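Side-chain contacts in hypothetical protein Atu0240 (Agrobacterium tumefaciens str. C58, PDB 2GAX), which is of unknown function but belongs to the DUF2000 family, which is grouped with the PTH2 clan and so probably related to peptidyl-tRNA hydrolase 2 proteins: residues S54-V59 / A116-R121; I9-L14 / Y85-F90. One frame throughout, in Å; residues are numbered along the deposited sequence.

Interaction 1 of 2, residues S54-V59 / A116-R121; sequences SIQPIV and ALRADR
Arg118 meets the side-chain oxygen of Gln56 with two of its nitrogens, and this one polar link joins the segments 54-59 and 116-121. The stronger bond runs from Arg118 NE to Gln56 OE1, 2.9 Å long and fairly straight. A second, weak one comes from Arg118 NH2 to the same OE1 at 3.3 Å. The oxygen sits at the edge of the guanidinium, practically in its plane, while NE approaches OE1 tilted 25° from the amide's own carbonyl plane. The amide and guanidinium planes are steeply turned against each other, 77° apart.

Within 54-59, Ser54 OG donates to the backbone carbonyl Gln56 O at 2.8 Å, in the carbonyl plane and on a lone pair, a bond inside the loop that precedes strand 58-63. Thr4 OG1 is hydrogen-bonded to Gln56 NE2.

Both groups arrive on long, stretched arms. Gln56 has CG anti to its backbone nitrogen (chi1 -173°) and runs on extended, and Arg118 is likewise extended as far as NE, letting two residues whose backbones stand well apart meet at their polar ends. The span is needed because strand 4-11 lies between strands 58-63 and 112-120 in the mixed sheet. The Arg118 side chain also touches Thr4, at the start of that middle strand, and Ile37, from a loop, touches both Gln56 and Arg118.

With OE1 accepting from Arg118 and NE2 bonded to Thr4, the amide of the buried Gln56 has a defined orientation. Outside the two segments, Arg118 NH2 forms a salt bridge to a bound phosphate ion, probably from the crystallisation liquor. Gln56 probably acts as a second-shell residue, helping to hold the guanidinium toward the anion, and the site is consistent with a pocket able to receive a negatively charged group.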
ATOM      1  N   SER A  54      13.343   4.611  -1.639  1.00 25.99           N
ATOM      2  CA  SER A  54      12.907   3.915  -2.850  1.00 25.98           C
ATOM      3  C   SER A  54      13.431   4.643  -4.066  1.00 26.45           C
ATOM      4  O   SER A  54      13.360   5.879  -4.143  1.00 26.44           O
ATOM      5  CB  SER A  54      11.377   3.833  -2.939  1.00 26.18           C
ATOM      6  OG  SER A  54      10.989   3.265  -4.196  1.00 25.62           O
ATOM      7  N   ILE A  55      13.985   3.882  -5.000  1.00 26.57           N
ATOM      8  CA  ILE A  55      14.422   4.444  -6.263  1.00 28.48           C
ATOM      9  C   ILE A  55      13.261   4.514  -7.251  1.00 29.21           C
ATOM     10  O   ILE A  55      13.371   5.152  -8.295  1.00 30.29           O
ATOM     11  CB  ILE A  55      15.591   3.632  -6.880  1.00 28.98           C
ATOM     12  CG1 ILE A  55      15.187   2.171  -7.124  1.00 29.74           C
ATOM     13  CG2 ILE A  55      16.809   3.755  -5.993  1.00 27.21           C
ATOM     14  CD1 ILE A  55      16.240   1.339  -7.877  1.00 30.05           C
ATOM     15  N   GLN A  56      12.166   3.836  -6.910  1.00 29.27           N
ATOM     16  CA  GLN A  56      11.014   3.691  -7.800  1.00 30.67           C
ATOM     17  C   GLN A  56       9.884   4.633  -7.376  1.00 30.48           C
ATOM     18  O   GLN A  56       9.578   4.721  -6.188  1.00 30.40           O
ATOM     19  CB  GLN A  56      10.557   2.226  -7.743  1.00 30.60           C
ATOM     20  CG  GLN A  56       9.489   1.814  -8.707  1.00 31.89           C
ATOM     21  CD  GLN A  56       9.302   0.296  -8.797  1.00 31.41           C
ATOM     22  OE1 GLN A  56      10.075  -0.499  -8.231  1.00 34.40           O
ATOM     23  NE2 GLN A  56       8.264  -0.109  -9.514  1.00 34.79           N
ATOM     24  N   PRO A  57       9.233   5.319  -8.349  1.00 30.52           N
ATOM     25  CA  PRO A  57       8.100   6.181  -8.051  1.00 30.82           C
ATOM     26  C   PRO A  57       6.942   5.425  -7.404  1.00 30.56           C
ATOM     27  O   PRO A  57       6.796   4.215  -7.588  1.00 30.14           O
ATOM     28  CB  PRO A  57       7.658   6.680  -9.444  1.00 30.30           C
ATOM     29  CG  PRO A  57       8.842   6.561 -10.274  1.00 30.84           C
ATOM     30  CD  PRO A  57       9.539   5.325  -9.794  1.00 31.19           C
ATOM     31  N   ILE A  58       6.126   6.160  -6.666  1.00 30.98           N
ATOM     32  CA  ILE A  58       5.013   5.604  -5.919  1.00 32.08           C
ATOM     33  C   ILE A  58       3.763   6.433  -6.223  1.00 32.59           C
ATOM     34  O   ILE A  58       3.701   7.628  -5.903  1.00 33.26           O
ATOM     35  CB  ILE A  58       5.334   5.606  -4.397  1.00 32.11           C
ATOM     36  CG1 ILE A  58       6.555   4.725  -4.108  1.00 32.69           C
ATOM     37  CG2 ILE A  58       4.124   5.174  -3.555  1.00 32.69           C
ATOM     38  CD1 ILE A  58       7.336   5.129  -2.871  1.00 32.98           C
ATOM     39  N   VAL A  59       2.783   5.809  -6.869  1.00 32.40           N
ATOM     40  CA  VAL A  59       1.520   6.481  -7.194  1.00 32.70           C
ATOM     41  C   VAL A  59       0.485   6.282  -6.084  1.00 32.41           C
ATOM     42  O   VAL A  59       0.212   5.157  -5.695  1.00 32.75           O
ATOM     43  CB  VAL A  59       0.960   5.964  -8.553  1.00 32.27           C
ATOM     44  CG1 VAL A  59      -0.415   6.501  -8.807  1.00 34.26           C
ATOM     45  CG2 VAL A  59       1.894   6.341  -9.685  1.00 33.11           C
ATOM     46  N   ALA A 116      -1.452  -1.620  -0.922  1.00 27.42           N
ATOM     47  CA  ALA A 116      -0.365  -1.241  -1.809  1.00 26.66           C
ATOM     48  C   ALA A 116       0.116  -2.470  -2.502  1.00 26.79           C
ATOM     49  O   ALA A 116       0.111  -3.561  -1.929  1.00 26.30           O
ATOM     50  CB  ALA A 116       0.799  -0.616  -1.056  1.00 26.03           C
ATOM     51  N   LEU A 117       0.604  -2.270  -3.713  1.00 26.65           N
ATOM     52  CA  LEU A 117       1.174  -3.362  -4.487  1.00 27.69           C
ATOM     53  C   LEU A 117       2.319  -2.860  -5.355  1.00 28.25           C
ATOM     54  O   LEU A 117       2.402  -1.660  -5.676  1.00 28.16           O
ATOM     55  CB  LEU A 117       0.088  -4.020  -5.337  1.00 27.86           C
ATOM     56  CG  LEU A 117      -0.479  -3.313  -6.578  1.00 28.05           C
ATOM     57  CD1 LEU A 117      -1.154  -4.342  -7.513  1.00 28.47           C
ATOM     58  CD2 LEU A 117      -1.433  -2.166  -6.227  1.00 30.41           C
ATOM     59  N   ARG A 118       3.201  -3.791  -5.706  1.00 29.47           N
ATOM     60  CA  ARG A 118       4.235  -3.592  -6.703  1.00 30.86           C
ATOM     61  C   ARG A 118       4.154  -4.796  -7.638  1.00 32.12           C
ATOM     62  O   ARG A 118       4.358  -5.940  -7.208  1.00 32.32           O
ATOM     63  CB  ARG A 118       5.614  -3.540  -6.059  1.00 30.48           C
ATOM     64  CG  ARG A 118       6.774  -3.498  -7.063  1.00 30.26           C
ATOM     65  CD  ARG A 118       8.112  -3.447  -6.336  1.00 32.64           C
ATOM     66  NE  ARG A 118       9.205  -3.143  -7.255  1.00 33.14           N
ATOM     67  CZ  ARG A 118       9.839  -4.052  -7.997  1.00 34.71           C
ATOM     68  NH1 ARG A 118       9.519  -5.342  -7.909  1.00 33.22           N
ATOM     69  NH2 ARG A 118      10.823  -3.669  -8.806  1.00 36.15           N
ATOM     70  N   ALA A 119       3.854  -4.536  -8.907  1.00 33.61           N
ATOM     71  CA  ALA A 119       3.735  -5.605  -9.896  1.00 35.12           C
ATOM     72  C   ALA A 119       3.967  -5.075 -11.307  1.00 36.61           C
ATOM     73  O   ALA A 119       3.982  -3.860 -11.525  1.00 35.95           O
ATOM     74  CB  ALA A 119       2.368  -6.248  -9.810  1.00 35.22           C
ATOM     75  N   ASP A 120       4.140  -5.990 -12.262  1.00 37.90           N
ATOM     76  CA  ASP A 120       4.332  -5.587 -13.652  1.00 39.68           C
ATOM     77  C   ASP A 120       3.333  -4.506 -14.013  1.00 39.30           C
ATOM     78  O   ASP A 120       2.141  -4.621 -13.736  1.00 39.44           O
ATOM     79  CB  ASP A 120       4.272  -6.779 -14.613  1.00 40.50           C
ATOM     80  CG  ASP A 120       5.654  -7.387 -14.882  1.00 44.08           C
ATOM     81  OD1 ASP A 120       5.972  -7.639 -16.070  1.00 48.16           O
ATOM     82  OD2 ASP A 120       6.440  -7.596 -13.922  1.00 46.23           O
ATOM     83  N   ARG A 121       3.846  -3.439 -14.605  1.00 40.11           N
ATOM     84  CA  ARG A 121       3.079  -2.202 -14.791  1.00 41.23           C
ATOM     85  C   ARG A 121       1.680  -2.375 -15.380  1.00 40.76           C
ATOM     86  O   ARG A 121       0.722  -1.777 -14.881  1.00 40.61           O
ATOM     87  CB  ARG A 121       3.906  -1.161 -15.566  1.00 41.16           C
ATOM     88  CG  ARG A 121       4.451  -1.622 -16.927  1.00 42.57           C
ATOM     89  CD  ARG A 121       5.390  -0.577 -17.519  1.00 43.37           C
ATOM     90  NE  ARG A 121       6.804  -0.925 -17.396  1.00 46.95           N
ATOM     91  CZ  ARG A 121       7.632  -1.088 -18.427  1.00 47.94           C
ATOM     92  NH1 ARG A 121       7.195  -0.924 -19.668  1.00 48.59           N
ATOM     93  NH2 ARG A 121       8.905  -1.406 -18.214  1.00 48.13           N
TER

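Interaction 2 of 2, residues I9-L14 / Y85-F90; sequences ILRDDL and YIEEMF
Glu87 OE1 is gripped by two nitrogens of Arg11, with NH1 at 2.8 Å and NH2 at 3.1 Å, in a salt-bridge network that Asp13 completes. The network links the end of strand 4-11, with the type I turn Arg11-Leu14 that follows it, to the 3-10 segment after strand 83-86. Strand 112-120 runs between them in the mixed sheet, and its Val113 touches both Arg11 and Glu87.

The guanidinium points its end at the single oxygen, which lies in its plane; the carboxylate stands perpendicular to it, at 90°. NH1 uses the anti lone pair of OE1, whereas NH2 comes from above the carboxylate plane. A bend in the Arg11 chain at chi3 (71°) turns the group so that NE faces back to its own turn, where Asp13 OD1 accepts it at 2.7 Å through the syn lone pair. Carboxylates at its NE edge and at its NH1/NH2 end probably fix the guanidinium's rotation.

Beside this polar grip, Leu14 and Phe90 make the apolar part. Leu14 CD2 reaches Phe90 CE2 at 3.9 Å, and Tyr85 CE2 lies 4.0 Å over the centre of one Phe90 ring face.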
ATOM      1  N   ILE A   9      -3.457   2.462  -2.686  1.00 29.33           N
ATOM      2  CA  ILE A   9      -4.876   2.833  -2.800  1.00 29.86           C
ATOM      3  C   ILE A   9      -5.541   2.933  -1.422  1.00 30.14           C
ATOM      4  O   ILE A   9      -5.622   1.953  -0.671  1.00 29.65           O
ATOM      5  CB  ILE A   9      -5.719   1.866  -3.706  1.00 30.09           C
ATOM      6  CG1 ILE A   9      -4.996   1.491  -4.995  1.00 30.10           C
ATOM      7  CG2 ILE A   9      -7.084   2.481  -4.056  1.00 29.64           C
ATOM      8  CD1 ILE A   9      -4.216   0.167  -4.937  1.00 31.41           C
ATOM      9  N   LEU A  10      -6.045   4.126  -1.115  1.00 30.35           N
ATOM     10  CA  LEU A  10      -6.639   4.421   0.181  1.00 30.30           C
ATOM     11  C   LEU A  10      -8.148   4.565   0.087  1.00 30.90           C
ATOM     12  O   LEU A  10      -8.680   4.911  -0.963  1.00 31.51           O
ATOM     13  CB  LEU A  10      -6.032   5.717   0.734  1.00 30.77           C
ATOM     14  CG  LEU A  10      -4.503   5.668   0.879  1.00 30.05           C
ATOM     15  CD1 LEU A  10      -3.941   7.048   1.160  1.00 29.03           C
ATOM     16  CD2 LEU A  10      -4.062   4.652   1.954  1.00 30.13           C
ATOM     17  N   ARG A  11      -8.846   4.278   1.176  1.00 31.04           N
ATOM     18  CA  ARG A  11     -10.290   4.516   1.197  1.00 31.59           C
ATOM     19  C   ARG A  11     -10.487   6.026   1.355  1.00 32.29           C
ATOM     20  O   ARG A  11      -9.912   6.625   2.261  1.00 32.36           O
ATOM     21  CB  ARG A  11     -10.967   3.729   2.324  1.00 31.04           C
ATOM     22  CG  ARG A  11     -12.473   3.526   2.078  1.00 31.21           C
ATOM     23  CD  ARG A  11     -13.111   2.707   3.178  1.00 32.46           C
ATOM     24  NE  ARG A  11     -13.205   3.438   4.444  1.00 31.01           N
ATOM     25  CZ  ARG A  11     -13.479   2.864   5.613  1.00 31.84           C
ATOM     26  NH1 ARG A  11     -13.675   1.557   5.688  1.00 32.72           N
ATOM     27  NH2 ARG A  11     -13.546   3.588   6.720  1.00 32.47           N
ATOM     28  N   ASP A  12     -11.283   6.649   0.480  1.00 33.65           N
ATOM     29  CA  ASP A  12     -11.264   8.122   0.396  1.00 35.36           C
ATOM     30  C   ASP A  12     -11.806   8.822   1.638  1.00 35.26           C
ATOM     31  O   ASP A  12     -11.440   9.965   1.913  1.00 35.99           O
ATOM     32  CB  ASP A  12     -11.946   8.652  -0.871  1.00 36.35           C
ATOM     33  CG  ASP A  12     -11.490  10.075  -1.235  1.00 39.80           C
ATOM     34  OD1 ASP A  12     -10.372  10.506  -0.822  1.00 40.86           O
ATOM     35  OD2 ASP A  12     -12.258  10.770  -1.949  1.00 43.82           O
ATOM     36  N   ASP A  13     -12.645   8.136   2.405  1.00 35.59           N
ATOM     37  CA  ASP A  13     -13.288   8.780   3.563  1.00 35.85           C
ATOM     38  C   ASP A  13     -12.444   8.862   4.841  1.00 35.38           C
ATOM     39  O   ASP A  13     -12.893   9.407   5.853  1.00 35.88           O
ATOM     40  CB  ASP A  13     -14.668   8.168   3.825  1.00 36.31           C
ATOM     41  CG  ASP A  13     -14.598   6.720   4.266  1.00 38.09           C
ATOM     42  OD1 ASP A  13     -13.526   6.099   4.153  1.00 39.17           O
ATOM     43  OD2 ASP A  13     -15.636   6.196   4.718  1.00 40.02           O
ATOM     44  N   LEU A  14     -11.217   8.347   4.794  1.00 34.07           N
ATOM     45  CA  LEU A  14     -10.312   8.402   5.953  1.00 32.89           C
ATOM     46  C   LEU A  14      -9.894   9.839   6.265  1.00 31.93           C
ATOM     47  O   LEU A  14      -9.734  10.652   5.351  1.00 32.37           O
ATOM     48  CB  LEU A  14      -9.050   7.591   5.677  1.00 32.50           C
ATOM     49  CG  LEU A  14      -9.106   6.077   5.464  1.00 33.30           C
ATOM     50  CD1 LEU A  14      -7.708   5.579   5.125  1.00 31.67           C
ATOM     51  CD2 LEU A  14      -9.633   5.326   6.683  1.00 34.30           C
ATOM     52  N   TYR A  85      -4.466  -3.205   4.823  1.00 26.47           N
ATOM     53  CA  TYR A  85      -4.790  -2.562   6.097  1.00 27.22           C
ATOM     54  C   TYR A  85      -6.313  -2.474   6.150  1.00 27.27           C
ATOM     55  O   TYR A  85      -6.935  -1.933   5.231  1.00 28.19           O
ATOM     56  CB  TYR A  85      -4.166  -1.159   6.106  1.00 27.36           C
ATOM     57  CG  TYR A  85      -3.958  -0.503   7.458  1.00 28.15           C
ATOM     58  CD1 TYR A  85      -2.678  -0.104   7.867  1.00 28.21           C
ATOM     59  CD2 TYR A  85      -5.034  -0.264   8.327  1.00 28.85           C
ATOM     60  CE1 TYR A  85      -2.474   0.513   9.117  1.00 28.37           C
ATOM     61  CE2 TYR A  85      -4.842   0.354   9.555  1.00 27.34           C
ATOM     62  CZ  TYR A  85      -3.572   0.732   9.943  1.00 28.23           C
ATOM     63  OH  TYR A  85      -3.404   1.353  11.163  1.00 31.14           O
ATOM     64  N   ILE A  86      -6.909  -3.046   7.195  1.00 27.19           N
ATOM     65  CA  ILE A  86      -8.368  -3.032   7.381  1.00 27.40           C
ATOM     66  C   ILE A  86      -8.741  -2.063   8.505  1.00 28.19           C
ATOM     67  O   ILE A  86      -7.909  -1.726   9.336  1.00 27.81           O
ATOM     68  CB  ILE A  86      -8.982  -4.450   7.664  1.00 26.77           C
ATOM     69  CG1 ILE A  86      -8.473  -5.044   8.993  1.00 26.64           C
ATOM     70  CG2 ILE A  86      -8.693  -5.419   6.505  1.00 28.08           C
ATOM     71  CD1 ILE A  86      -9.304  -6.228   9.500  1.00 26.48           C
ATOM     72  N   GLU A  87      -9.999  -1.625   8.508  1.00 29.14           N
ATOM     73  CA  GLU A  87     -10.491  -0.632   9.458  1.00 30.50           C
ATOM     74  C   GLU A  87     -10.255  -1.012  10.922  1.00 30.34           C
ATOM     75  O   GLU A  87      -9.885  -0.163  11.741  1.00 29.67           O
ATOM     76  CB  GLU A  87     -11.983  -0.396   9.221  1.00 31.00           C
ATOM     77  CG  GLU A  87     -12.546   0.855   9.913  1.00 32.77           C
ATOM     78  CD  GLU A  87     -14.016   1.077   9.592  1.00 33.27           C
ATOM     79  OE1 GLU A  87     -14.365   1.116   8.401  1.00 34.52           O
ATOM     80  OE2 GLU A  87     -14.824   1.195  10.545  1.00 39.75           O
ATOM     81  N   GLU A  88     -10.463  -2.288  11.240  1.00 30.13           N
ATOM     82  CA  GLU A  88     -10.369  -2.766  12.607  1.00 30.68           C
ATOM     83  C   GLU A  88      -8.966  -2.628  13.166  1.00 30.90           C
ATOM     84  O   GLU A  88      -8.798  -2.590  14.376  1.00 31.01           O
ATOM     85  CB  GLU A  88     -10.841  -4.214  12.724  1.00 30.76           C
ATOM     86  CG  GLU A  88     -12.348  -4.413  12.678  1.00 31.10           C
ATOM     87  CD  GLU A  88     -12.957  -4.298  11.291  1.00 34.57           C
ATOM     88  OE1 GLU A  88     -12.221  -4.172  10.281  1.00 34.53           O
ATOM     89  OE2 GLU A  88     -14.194  -4.346  11.210  1.00 36.03           O
HETATM   90  N   MSE A  89      -7.961  -2.540  12.291  1.00 30.56           N
HETATM   91  CA  MSE A  89      -6.571  -2.387  12.740  1.00 31.70           C
HETATM   92  C   MSE A  89      -6.261  -1.023  13.378  1.00 31.18           C
HETATM   93  O   MSE A  89      -5.194  -0.835  13.957  1.00 31.90           O
HETATM   94  CB  MSE A  89      -5.593  -2.705  11.605  1.00 31.17           C
HETATM   95  CG  MSE A  89      -5.578  -4.178  11.277  1.00 31.80           C
HETATM   96 SE   MSE A  89      -4.716  -4.567   9.562  1.00 36.05          SE
HETATM   97  CE  MSE A  89      -3.022  -3.615   9.804  1.00 31.26           C
ATOM     98  N   PHE A  90      -7.196  -0.086  13.251  1.00 30.91           N
ATOM     99  CA  PHE A  90      -7.119   1.203  13.951  1.00 30.78           C
ATOM    100  C   PHE A  90      -7.386   1.078  15.451  1.00 30.79           C
ATOM    101  O   PHE A  90      -7.104   2.012  16.203  1.00 31.45           O
ATOM    102  CB  PHE A  90      -8.118   2.201  13.345  1.00 30.55           C
ATOM    103  CG  PHE A  90      -7.661   2.809  12.051  1.00 31.17           C
ATOM    104  CD1 PHE A  90      -6.433   3.451  11.965  1.00 31.55           C
ATOM    105  CD2 PHE A  90      -8.475   2.768  10.919  1.00 33.21           C
ATOM    106  CE1 PHE A  90      -6.011   4.027  10.762  1.00 32.23           C
ATOM    107  CE2 PHE A  90      -8.054   3.339   9.705  1.00 30.60           C
ATOM    108  CZ  PHE A  90      -6.827   3.956   9.634  1.00 31.01           C
TER

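From the N terminus, the chain lays down 9-14 at the end of strand 4-11, passes through helix 16-33 and reaches 54-59. It then runs on to 85-90, where interaction 2 closes its loop, and finally to 116-121, where interaction 1 closes its own. The segments alternate, so the two loops cross. Each contact reaches over one intervening strand of the same mixed sheet: interaction 1 over the start of 4-11, interaction 2 over the start of 112-120. Their centres lie about 20 Å apart, on opposite sides of the chain's centre. Between them the adjacent strands pack directly, Leu117 CD2 against Ile9 CD1 at 3.9 Å.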